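Local coordinates for GDP-L-fucose synthase (Campylobacter jejuni subsp. jejuni serotype O:2, PDB 7M13), which serves as a GDP-D-glycero-L-gluco-heptose synthase in capsular polysaccharide biosynthesis, an NADPH-binding oxidoreductase of the fucose synthase subfamily, at residues L167-G172 with R242-S247; V184-L189 with K340-W345; T22-N27 with D249-A254. One frame throughout, in Å; residues are numbered along the deposited sequence. Where two conformers were deposited one is given.

Interaction 1: residues L167-G172 with R242-S247; sequences LNNLYG and REFIHS. With NAP (NADP nicotinamide-adenine-dinucleotide phosphate), chain E.
Asn169 grips the 242-247 chain twice. Its O accepts from Ile245 N at 2.9 Å, and, with CG beside its own backbone N (chi1 -64°), its ND2 donates to Glu243 O at 2.9 Å, almost head-on to that carbonyl. Next to it, Asn168 ND2 reaches Glu243 OE1 (3.0 Å) in the plane of its amide; this oxygen also accepts from Met319 N, so two donors hold OE1, while OE2 takes a weak bond from Thr281 N. The parallel pairing continues with Tyr171 N to Ile245 O (3.0 Å), and ends in a weak, bent bond from Ser247 N to Tyr171 O. Leu170 N faces away from this ladder and serves the cofactor, meeting the nicotinamide carboxamide O7N at 2.9 Å and 173°. His246 turns one edge to a face of Tyr171, a T-shaped pair with planes at 88°, while Gly172 CA lies over the His246 ring, 3.7 Å from its centroid. His246 ND1 accepts from Asp248 N, N-capping helix 247-260. In this Rossmann-type sheet, Leu170 and Ile245 share one face, Leu170 touching helix 19-30, whereas Tyr171 and His246 occupy the other, against helix 335-347, with helix 184-199 also on Tyr171.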
loop_
_atom_site.group_PDB
_atom_site.type_symbol
_atom_site.label_atom_id
_atom_site.label_comp_id
_atom_site.label_asym_id
_atom_site.label_seq_id
_atom_site.Cartn_x
_atom_site.Cartn_y
_atom_site.Cartn_z
ATOM N N LEU B 167 15.916 6.081 4.038
ATOM C CA LEU B 167 16.815 7.251 3.919
ATOM C C LEU B 167 16.108 8.388 3.194
ATOM O O LEU B 167 15.042 8.187 2.581
ATOM C CB LEU B 167 18.102 6.866 3.185
ATOM C CG LEU B 167 17.952 6.334 1.762
ATOM C CD1 LEU B 167 19.114 6.808 0.907
ATOM C CD2 LEU B 167 17.884 4.825 1.743
ATOM N N ASN B 168 16.730 9.566 3.231
ATOM C CA ASN B 168 16.183 10.782 2.601
ATOM C C ASN B 168 16.881 11.159 1.287
ATOM O O ASN B 168 16.170 11.421 0.328
ATOM C CB ASN B 168 16.252 11.944 3.590
ATOM C CG ASN B 168 15.107 11.861 4.574
ATOM O OD1 ASN B 168 13.966 11.638 4.168
ATOM N ND2 ASN B 168 15.382 12.136 5.844
ATOM N N ASN B 169 18.211 11.265 1.257
ATOM C CA ASN B 169 18.924 11.725 0.033
ATOM C C ASN B 169 20.228 10.963 -0.072
ATOM O O ASN B 169 21.038 11.039 0.841
ATOM C CB ASN B 169 19.247 13.228 0.006
ATOM C CG ASN B 169 18.023 14.107 -0.004
ATOM O OD1 ASN B 169 17.356 14.232 -1.028
ATOM N ND2 ASN B 169 17.710 14.657 1.164
ATOM N N LEU B 170 20.416 10.253 -1.177
ATOM C CA LEU B 170 21.633 9.481 -1.450
ATOM C C LEU B 170 22.547 10.317 -2.338
ATOM O O LEU B 170 22.055 11.076 -3.190
ATOM C CB LEU B 170 21.212 8.179 -2.127
ATOM C CG LEU B 170 22.311 7.156 -2.340
ATOM C CD1 LEU B 170 22.879 6.644 -1.035
ATOM C CD2 LEU B 170 21.740 6.007 -3.172
ATOM N N TYR B 171 23.829 10.170 -2.105
ATOM C CA TYR B 171 24.863 10.635 -3.054
ATOM C C TYR B 171 25.964 9.601 -2.964
ATOM O O TYR B 171 25.866 8.659 -2.202
ATOM C CB TYR B 171 25.295 12.074 -2.737
ATOM C CG TYR B 171 26.207 12.233 -1.548
ATOM C CD1 TYR B 171 25.761 12.052 -0.244
ATOM C CD2 TYR B 171 27.552 12.551 -1.709
ATOM C CE1 TYR B 171 26.601 12.162 0.853
ATOM C CE2 TYR B 171 28.393 12.707 -0.619
ATOM C CZ TYR B 171 27.935 12.506 0.669
ATOM O OH TYR B 171 28.773 12.635 1.731
ATOM N N GLY B 172 27.015 9.713 -3.749
ATOM C CA GLY B 172 28.110 8.759 -3.534
ATOM C C GLY B 172 29.238 9.042 -4.476
ATOM O O GLY B 172 29.145 10.031 -5.205
ATOM N N ARG B 242 18.499 19.809 4.207
ATOM C CA ARG B 242 18.481 18.423 3.686
ATOM C C ARG B 242 19.546 17.618 4.417
ATOM O O ARG B 242 20.561 18.219 4.838
ATOM C CB ARG B 242 18.801 18.427 2.192
ATOM C CG ARG B 242 17.613 18.739 1.302
ATOM C CD ARG B 242 18.075 18.709 -0.131
ATOM N NE ARG B 242 17.095 19.296 -1.025
ATOM C CZ ARG B 242 17.071 20.569 -1.397
ATOM N NH1 ARG B 242 16.134 20.987 -2.235
ATOM N NH2 ARG B 242 17.985 21.413 -0.945
ATOM N N GLU B 243 19.285 16.315 4.576
ATOM C CA GLU B 243 20.169 15.282 5.131
ATOM C C GLU B 243 20.706 14.524 3.914
ATOM O O GLU B 243 19.965 14.442 2.908
ATOM C CB GLU B 243 19.332 14.311 5.973
ATOM C CG GLU B 243 20.154 13.311 6.719
ATOM C CD GLU B 243 19.340 12.248 7.392
ATOM O OE1 GLU B 243 18.040 12.145 7.160
ATOM O OE2 GLU B 243 19.972 11.520 8.163
ATOM N N PHE B 244 21.934 14.030 3.976
ATOM C CA PHE B 244 22.517 13.219 2.881
ATOM C C PHE B 244 23.183 12.001 3.490
ATOM O O PHE B 244 23.667 12.027 4.648
ATOM C CB PHE B 244 23.531 14.017 2.053
ATOM C CG PHE B 244 22.966 15.256 1.428
ATOM C CD1 PHE B 244 22.379 15.209 0.178
ATOM C CD2 PHE B 244 23.020 16.473 2.095
ATOM C CE1 PHE B 244 21.830 16.341 -0.403
ATOM C CE2 PHE B 244 22.477 17.605 1.504
ATOM C CZ PHE B 244 21.881 17.537 0.270
ATOM N N ILE B 245 23.217 10.916 2.719
ATOM C CA ILE B 245 24.003 9.725 3.095
ATOM C C ILE B 245 24.804 9.333 1.859
ATOM O O ILE B 245 24.236 9.264 0.761
ATOM C CB ILE B 245 23.142 8.577 3.675
ATOM C CG1 ILE B 245 24.032 7.447 4.201
ATOM C CG2 ILE B 245 22.092 8.092 2.674
ATOM C CD1 ILE B 245 23.298 6.308 4.898
ATOM N N HIS B 246 26.091 9.108 2.073
ATOM C CA HIS B 246 26.992 8.646 1.006
ATOM C C HIS B 246 26.711 7.168 0.761
ATOM O O HIS B 246 26.568 6.415 1.738
ATOM C CB HIS B 246 28.432 8.924 1.424
ATOM C CG HIS B 246 29.428 8.699 0.345
ATOM N ND1 HIS B 246 29.886 7.445 0.022
ATOM C CD2 HIS B 246 30.041 9.570 -0.496
ATOM C CE1 HIS B 246 30.760 7.547 -0.972
ATOM N NE2 HIS B 246 30.890 8.858 -1.300
ATOM N N SER B 247 26.786 6.750 -0.490
ATOM C CA SER B 247 26.461 5.356 -0.857
ATOM C C SER B 247 27.435 4.349 -0.223
ATOM O O SER B 247 27.019 3.189 -0.055
ATOM C CB SER B 247 26.343 5.220 -2.309
ATOM O OG SER B 247 27.574 5.581 -2.927
HETATM P PA NAP E . 18.712 4.410 -8.914
HETATM O O1A NAP E . 17.567 5.250 -9.396
HETATM O O2A NAP E . 20.097 5.001 -9.027
HETATM O O5B NAP E . 18.773 3.024 -9.649
HETATM C C5B NAP E . 17.605 2.215 -9.780
HETATM C C4B NAP E . 17.996 1.021 -10.592
HETATM O O4B NAP E . 16.842 0.149 -10.647
HETATM C C3B NAP E . 18.389 1.334 -12.051
HETATM O O3B NAP E . 19.667 0.774 -12.331
HETATM C C2B NAP E . 17.250 0.730 -12.865
HETATM O O2B NAP E . 17.670 0.154 -14.102
HETATM C C1B NAP E . 16.770 -0.391 -11.950
HETATM N N9A NAP E . 15.402 -0.763 -12.242
HETATM C C8A NAP E . 14.287 0.016 -12.179
HETATM N N7A NAP E . 13.201 -0.572 -12.619
HETATM C C5A NAP E . 13.633 -1.822 -13.010
HETATM C C6A NAP E . 12.954 -2.914 -13.579
HETATM N N6A NAP E . 11.656 -2.905 -13.902
HETATM N N1A NAP E . 13.693 -4.011 -13.859
HETATM C C2A NAP E . 15.000 -4.009 -13.566
HETATM N N3A NAP E . 15.742 -3.034 -13.038
HETATM C C4A NAP E . 14.988 -1.955 -12.790
HETATM O O3 NAP E . 18.440 4.009 -7.392
HETATM P PN NAP E . 19.124 4.584 -6.085
HETATM O O1N NAP E . 19.090 6.061 -6.156
HETATM O O2N NAP E . 20.414 3.879 -5.934
HETATM O O5D NAP E . 18.084 4.077 -4.965
HETATM C C5D NAP E . 18.274 2.843 -4.312
HETATM C C4D NAP E . 17.171 2.684 -3.305
HETATM O O4D NAP E . 17.271 3.729 -2.298
HETATM C C3D NAP E . 15.750 2.771 -3.881
HETATM O O3D NAP E . 14.863 1.887 -3.182
HETATM C C2D NAP E . 15.415 4.214 -3.627
HETATM O O2D NAP E . 14.018 4.489 -3.650
HETATM C C1D NAP E . 16.034 4.438 -2.262
HETATM N N1N NAP E . 16.249 5.880 -2.006
HETATM C C2N NAP E . 17.084 6.632 -2.784
HETATM C C3N NAP E . 17.196 7.966 -2.585
HETATM C C7N NAP E . 18.078 8.836 -3.409
HETATM O O7N NAP E . 18.259 10.018 -3.053
HETATM N N7N NAP E . 18.642 8.304 -4.490
HETATM C C4N NAP E . 16.479 8.601 -1.497
HETATM C C5N NAP E . 15.648 7.739 -0.688
HETATM C C6N NAP E . 15.506 6.487 -0.996
HETATM P P2B NAP E . 17.955 1.095 -15.386
HETATM O O1X NAP E . 19.291 1.714 -15.085
HETATM O O2X NAP E . 16.849 2.039 -15.558
HETATM O O3X NAP E . 18.001 0.096 -16.558
#

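Interaction 2: residues V184-L189 with K340-W345; sequences VLPALL and KMMYEW
Leu189 and Met342 make the central apolar pair between these two helices, with Leu189 CD2 3.7 Å from Met342 CE. The two methyl branches of Leu189 divide the work. CD2 lies near the backbone of the second helix, 3.6 Å from Tyr343 CA, and CD1 approaches the Tyr343 ring obliquely, 3.5 Å from its CD1. The Met342 chain, extended through chi2 and bent only at its last torsion (chi3 54°), places its sulfur and methyl on different partners. SD meets Pro186 CG and CE meets Leu185 CG, each at 4.0 Å. All five touching residues are buried and the interface is apolar, so it rests on van der Waals fit. The segment axes come no nearer than 10.8 Å and cross at -56°, a spacing bridged by these long side chains.

In the next shell, Tyr343 OH is hydrogen-bonded to His193 ND1 and Lys196 NZ, both further along helix 184-199, which helps to position the ring against which Leu189 packs. Phe177 touches Met342 from a loop. The contact joins helix 184-199 to C-terminal helix 335-347, probably on the substrate side of the fold, the Pro186 side chain about 8 Å from NADP. Tyr171 of strand 162-171 meets Leu185, Pro186 and Met342 together, so both helices lie against that strand, while helix 287-298 covers Leu185 through Val290 and Leu189 through Val298.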
loop_
_atom_site.group_PDB
_atom_site.type_symbol
_atom_site.label_atom_id
_atom_site.label_comp_id
_atom_site.label_asym_id
_atom_site.label_seq_id
_atom_site.Cartn_x
_atom_site.Cartn_y
_atom_site.Cartn_z
ATOM N N VAL B 184 20.064 15.877 -5.637
ATOM C CA VAL B 184 20.374 17.277 -5.219
ATOM C C VAL B 184 21.899 17.424 -5.182
ATOM O O VAL B 184 22.416 18.378 -5.793
ATOM C CB VAL B 184 19.731 17.648 -3.866
ATOM C CG1 VAL B 184 20.283 18.951 -3.306
ATOM C CG2 VAL B 184 18.216 17.719 -3.969
ATOM N N LEU B 185 22.606 16.549 -4.458
ATOM C CA LEU B 185 24.048 16.790 -4.197
ATOM C C LEU B 185 24.841 16.520 -5.472
ATOM O O LEU B 185 25.630 17.365 -5.882
ATOM C CB LEU B 185 24.521 15.977 -2.990
ATOM C CG LEU B 185 25.845 16.398 -2.359
ATOM C CD1 LEU B 185 26.073 17.902 -2.449
ATOM C CD2 LEU B 185 25.945 15.945 -0.916
ATOM N N PRO B 186 24.658 15.395 -6.200
ATOM C CA PRO B 186 25.394 15.195 -7.448
ATOM C C PRO B 186 25.201 16.336 -8.452
ATOM O O PRO B 186 26.189 16.714 -9.061
ATOM C CB PRO B 186 24.849 13.860 -7.988
ATOM C CG PRO B 186 24.467 13.119 -6.712
ATOM C CD PRO B 186 23.874 14.200 -5.830
ATOM N N ALA B 187 23.985 16.871 -8.568
ATOM C CA ALA B 187 23.646 17.965 -9.514
ATOM C C ALA B 187 24.297 19.266 -9.050
ATOM O O ALA B 187 24.816 20.001 -9.907
ATOM C CB ALA B 187 22.159 18.157 -9.629
ATOM N N LEU B 188 24.261 19.547 -7.744
ATOM C CA LEU B 188 24.925 20.739 -7.167
ATOM C C LEU B 188 26.420 20.682 -7.509
ATOM O O LEU B 188 26.956 21.702 -7.988
ATOM C CB LEU B 188 24.676 20.765 -5.654
ATOM C CG LEU B 188 25.037 22.071 -4.949
ATOM C CD1 LEU B 188 24.357 23.262 -5.603
ATOM C CD2 LEU B 188 24.654 21.985 -3.483
ATOM N N LEU B 189 27.080 19.546 -7.281
ATOM C CA LEU B 189 28.521 19.384 -7.596
ATOM C C LEU B 189 28.704 19.727 -9.076
ATOM O O LEU B 189 29.637 20.508 -9.389
ATOM C CB LEU B 189 28.985 17.958 -7.291
ATOM C CG LEU B 189 30.465 17.694 -7.548
ATOM C CD1 LEU B 189 31.337 18.627 -6.718
ATOM C CD2 LEU B 189 30.815 16.245 -7.256
ATOM N N LYS B 340 34.037 15.535 -1.557
ATOM C CA LYS B 340 35.415 15.436 -2.107
ATOM C C LYS B 340 35.569 14.104 -2.856
ATOM O O LYS B 340 36.007 14.146 -4.030
ATOM C CB LYS B 340 36.457 15.569 -1.000
ATOM C CG LYS B 340 36.819 16.990 -0.607
ATOM C CD LYS B 340 38.098 17.044 0.208
ATOM C CE LYS B 340 38.599 18.452 0.443
ATOM N NZ LYS B 340 38.929 18.674 1.870
ATOM N N MET B 341 35.216 12.971 -2.222
ATOM C CA MET B 341 35.335 11.629 -2.848
ATOM C C MET B 341 34.564 11.652 -4.174
ATOM O O MET B 341 35.080 11.116 -5.175
ATOM C CB MET B 341 34.774 10.514 -1.954
ATOM C CG MET B 341 35.431 10.398 -0.590
ATOM S SD MET B 341 34.454 9.312 0.519
ATOM C CE MET B 341 34.820 7.736 -0.249
ATOM N N MET B 342 33.343 12.211 -4.172
ATOM C CA MET B 342 32.435 12.228 -5.343
ATOM C C MET B 342 33.051 13.102 -6.452
ATOM O O MET B 342 33.017 12.682 -7.634
ATOM C CB MET B 342 31.047 12.745 -4.943
ATOM C CG MET B 342 30.041 12.683 -6.076
ATOM S SD MET B 342 28.318 13.057 -5.590
ATOM C CE MET B 342 28.508 14.655 -4.801
ATOM N N TYR B 343 33.633 14.254 -6.101
ATOM C CA TYR B 343 34.230 15.190 -7.099
ATOM C C TYR B 343 35.460 14.542 -7.749
ATOM O O TYR B 343 35.609 14.635 -8.978
ATOM C CB TYR B 343 34.591 16.549 -6.490
ATOM C CG TYR B 343 34.905 17.612 -7.523
ATOM C CD1 TYR B 343 34.113 17.777 -8.650
ATOM C CD2 TYR B 343 36.002 18.454 -7.377
ATOM C CE1 TYR B 343 34.398 18.739 -9.607
ATOM C CE2 TYR B 343 36.304 19.419 -8.330
ATOM C CZ TYR B 343 35.497 19.566 -9.442
ATOM O OH TYR B 343 35.769 20.515 -10.382
ATOM N N GLU B 344 36.311 13.885 -6.962
ATOM C CA GLU B 344 37.507 13.185 -7.497
ATOM C C GLU B 344 37.048 12.191 -8.570
ATOM O O GLU B 344 37.633 12.204 -9.668
ATOM C CB GLU B 344 38.301 12.520 -6.372
ATOM C CG GLU B 344 38.949 13.524 -5.430
ATOM C CD GLU B 344 39.936 14.475 -6.092
ATOM O OE1 GLU B 344 39.547 15.628 -6.386
ATOM O OE2 GLU B 344 41.094 14.060 -6.313
ATOM N N TRP B 345 36.020 11.380 -8.294
ATOM C CA TRP B 345 35.512 10.401 -9.290
ATOM C C TRP B 345 34.934 11.163 -10.484
ATOM O O TRP B 345 35.147 10.715 -11.631
ATOM C CB TRP B 345 34.481 9.416 -8.719
ATOM C CG TRP B 345 34.151 8.351 -9.722
ATOM C CD1 TRP B 345 34.978 7.344 -10.130
ATOM C CD2 TRP B 345 32.949 8.229 -10.509
ATOM N NE1 TRP B 345 34.364 6.584 -11.089
ATOM C CE2 TRP B 345 33.118 7.099 -11.340
ATOM C CE3 TRP B 345 31.746 8.939 -10.579
ATOM C CZ2 TRP B 345 32.130 6.671 -12.225
ATOM C CZ3 TRP B 345 30.767 8.515 -11.455
ATOM C CH2 TRP B 345 30.959 7.397 -12.267
#

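Interaction 3: residues T22-N27 with D249-A254; sequences TALVEN and DLADVA
Ala251 sits at the closest point of the two helices, its CA only 5.0 Å from that of Leu24. Small side chains make this approach possible: the segment axes come within 8.7 Å while crossing at -64°. The Ala251 methyl lies 3.8 Å from Ala23 O and 3.7 Å from Asn27 ND2. Leu24 closes the buried side with a single branch, its CD2 standing 3.9 Å from Ala251 CA and touching the Ala254 methyl.

The amide of Asn27 marks the change to the looser side. With CG beside its own backbone N (chi1 -85°), ND2 folds back to donate to Ala23 O at 2.9 Å, from the face of that carbonyl opposite the one used by the helical Asn27 N. Ala23 O is therefore held by two donors, and ND2 has a second acceptor in Asp248 OD1. Beyond it the contact becomes polar. A water lies 2.9 Å from Asn27 OD1 and probably donates to it, but a bridge onward is doubtful: its 2.5 Å to Asp252 OD1 is too short, and that aspartate was modelled in two conformers. In the conformer described, Asp252 OD1 forms a salt bridge with Arg31.

Helix 19-30 follows the cofactor-binding glycine-rich loop of the Rossmann domain. Leu24 and Ala254 both rest on Phe65 of strand 63-66, Ala254 also meets Phe109 of strand 105-111, and Leu250 packs on strand 162-171.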
loop_
_atom_site.group_PDB
_atom_site.type_symbol
_atom_site.label_atom_id
_atom_site.label_comp_id
_atom_site.label_asym_id
_atom_site.label_seq_id
_atom_site.Cartn_x
_atom_site.Cartn_y
_atom_site.Cartn_z
ATOM N N THR B 22 25.483 0.042 -7.301
ATOM C CA THR B 22 26.910 0.072 -7.703
ATOM C C THR B 22 27.759 0.063 -6.432
ATOM O O THR B 22 28.785 -0.630 -6.392
ATOM C CB THR B 22 27.216 1.280 -8.583
ATOM O OG1 THR B 22 26.451 1.192 -9.785
ATOM C CG2 THR B 22 28.695 1.341 -8.876
ATOM N N ALA B 23 27.420 0.874 -5.418
ATOM C CA ALA B 23 28.148 0.932 -4.150
ATOM C C ALA B 23 28.109 -0.425 -3.438
ATOM O O ALA B 23 29.105 -0.840 -2.841
ATOM C CB ALA B 23 27.588 2.020 -3.258
ATOM N N LEU B 24 26.983 -1.134 -3.465
ATOM C CA LEU B 24 26.921 -2.444 -2.798
ATOM C C LEU B 24 27.833 -3.440 -3.529
ATOM O O LEU B 24 28.552 -4.188 -2.836
ATOM C CB LEU B 24 25.478 -2.940 -2.765
ATOM C CG LEU B 24 24.675 -2.381 -1.616
ATOM C CD1 LEU B 24 23.196 -2.523 -1.934
ATOM C CD2 LEU B 24 25.029 -3.079 -0.324
ATOM N N VAL B 25 27.766 -3.457 -4.854
ATOM C CA VAL B 25 28.628 -4.392 -5.633
ATOM C C VAL B 25 30.079 -4.116 -5.240
ATOM O O VAL B 25 30.781 -5.066 -4.894
ATOM C CB VAL B 25 28.427 -4.287 -7.147
ATOM C CG1 VAL B 25 29.498 -5.107 -7.869
ATOM C CG2 VAL B 25 27.056 -4.730 -7.621
ATOM N N GLU B 26 30.518 -2.861 -5.288
ATOM C CA GLU B 26 31.956 -2.543 -5.014
ATOM C C GLU B 26 32.344 -2.878 -3.572
ATOM O O GLU B 26 33.449 -3.409 -3.337
ATOM C CB GLU B 26 32.242 -1.080 -5.336
ATOM C CG GLU B 26 32.213 -0.805 -6.822
ATOM C CD GLU B 26 32.377 0.664 -7.178
ATOM O OE1 GLU B 26 32.286 1.523 -6.251
ATOM O OE2 GLU B 26 32.551 0.945 -8.386
ATOM N N ASN B 27 31.530 -2.519 -2.592
ATOM C CA ASN B 27 31.819 -2.735 -1.160
ATOM C C ASN B 27 31.789 -4.241 -0.833
ATOM O O ASN B 27 32.644 -4.706 -0.078
ATOM C CB ASN B 27 30.848 -1.949 -0.289
ATOM C CG ASN B 27 31.345 -0.539 -0.103
ATOM O OD1 ASN B 27 32.235 -0.342 0.721
ATOM N ND2 ASN B 27 30.891 0.393 -0.928
ATOM N N ASP B 249 28.419 4.602 2.953
ATOM C CA ASP B 249 27.745 4.480 4.259
ATOM C C ASP B 249 26.461 3.657 4.081
ATOM O O ASP B 249 26.210 2.815 4.948
ATOM C CB ASP B 249 27.506 5.847 4.905
ATOM C CG ASP B 249 28.623 6.317 5.849
ATOM O OD1 ASP B 249 29.355 5.454 6.407
ATOM O OD2 ASP B 249 28.722 7.539 6.050
ATOM N N LEU B 250 25.705 3.863 3.005
ATOM C CA LEU B 250 24.518 3.025 2.727
ATOM C C LEU B 250 24.961 1.564 2.573
ATOM O O LEU B 250 24.379 0.668 3.203
ATOM C CB LEU B 250 23.782 3.524 1.484
ATOM C CG LEU B 250 22.558 2.691 1.141
ATOM C CD1 LEU B 250 21.527 3.526 0.407
ATOM C CD2 LEU B 250 22.939 1.463 0.334
ATOM N N ALA B 251 26.016 1.309 1.793
ATOM C CA ALA B 251 26.483 -0.077 1.606
ATOM C C ALA B 251 26.918 -0.646 2.954
ATOM O O ALA B 251 26.561 -1.777 3.310
ATOM C CB ALA B 251 27.585 -0.113 0.591
ATOM N N ASP B 252 27.658 0.132 3.749
ATOM C CA ASP B 252 28.149 -0.344 5.073
ATOM C C ASP B 252 26.972 -0.743 5.966
ATOM O O ASP B 252 27.041 -1.809 6.590
ATOM C CB ASP B 252 28.954 0.696 5.855
ATOM C CG ASP B 252 30.391 0.848 5.401
ATOM O OD1 ASP B 252 30.815 0.022 4.563
ATOM O OD2 ASP B 252 31.073 1.781 5.906
ATOM N N VAL B 253 25.943 0.100 6.074
ATOM C CA VAL B 253 24.831 -0.211 7.014
ATOM C C VAL B 253 24.005 -1.365 6.426
ATOM O O VAL B 253 23.511 -2.182 7.182
ATOM C CB VAL B 253 23.953 0.997 7.427
ATOM C CG1 VAL B 253 23.202 1.613 6.259
ATOM C CG2 VAL B 253 23.025 0.629 8.568
ATOM N N ALA B 254 23.873 -1.435 5.104
ATOM C CA ALA B 254 23.149 -2.565 4.482
ATOM C C ALA B 254 23.864 -3.876 4.771
ATOM O O ALA B 254 23.217 -4.872 5.177
ATOM C CB ALA B 254 22.970 -2.304 3.009
HETATM O O HOH W 1 32.179 1.465 3.025
#

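From the N terminus, the chain leaves helix 19-30 early and meets it again at helix 247-260, where interaction 3 closes a loop of 221 residues. Interaction 1 is nested inside that loop, joining strand 162-171 to strand 241-246, which runs directly into helix 247-260. Interaction 2 starts within both loops, at 184-189, and closes outside them at 340-345, so it crosses interactions 1 and 3. Interaction 1 touches both others: Arg242 meets Val184 and Phe244 meets Leu185, while Leu170 and Leu167 meet Leu250. Interactions 2 and 3 stay about 7 Å apart at their nearest atoms. Interaction 2 joins the C-terminal helix 335-347 to helix 184-199, which lies against strand 162-171.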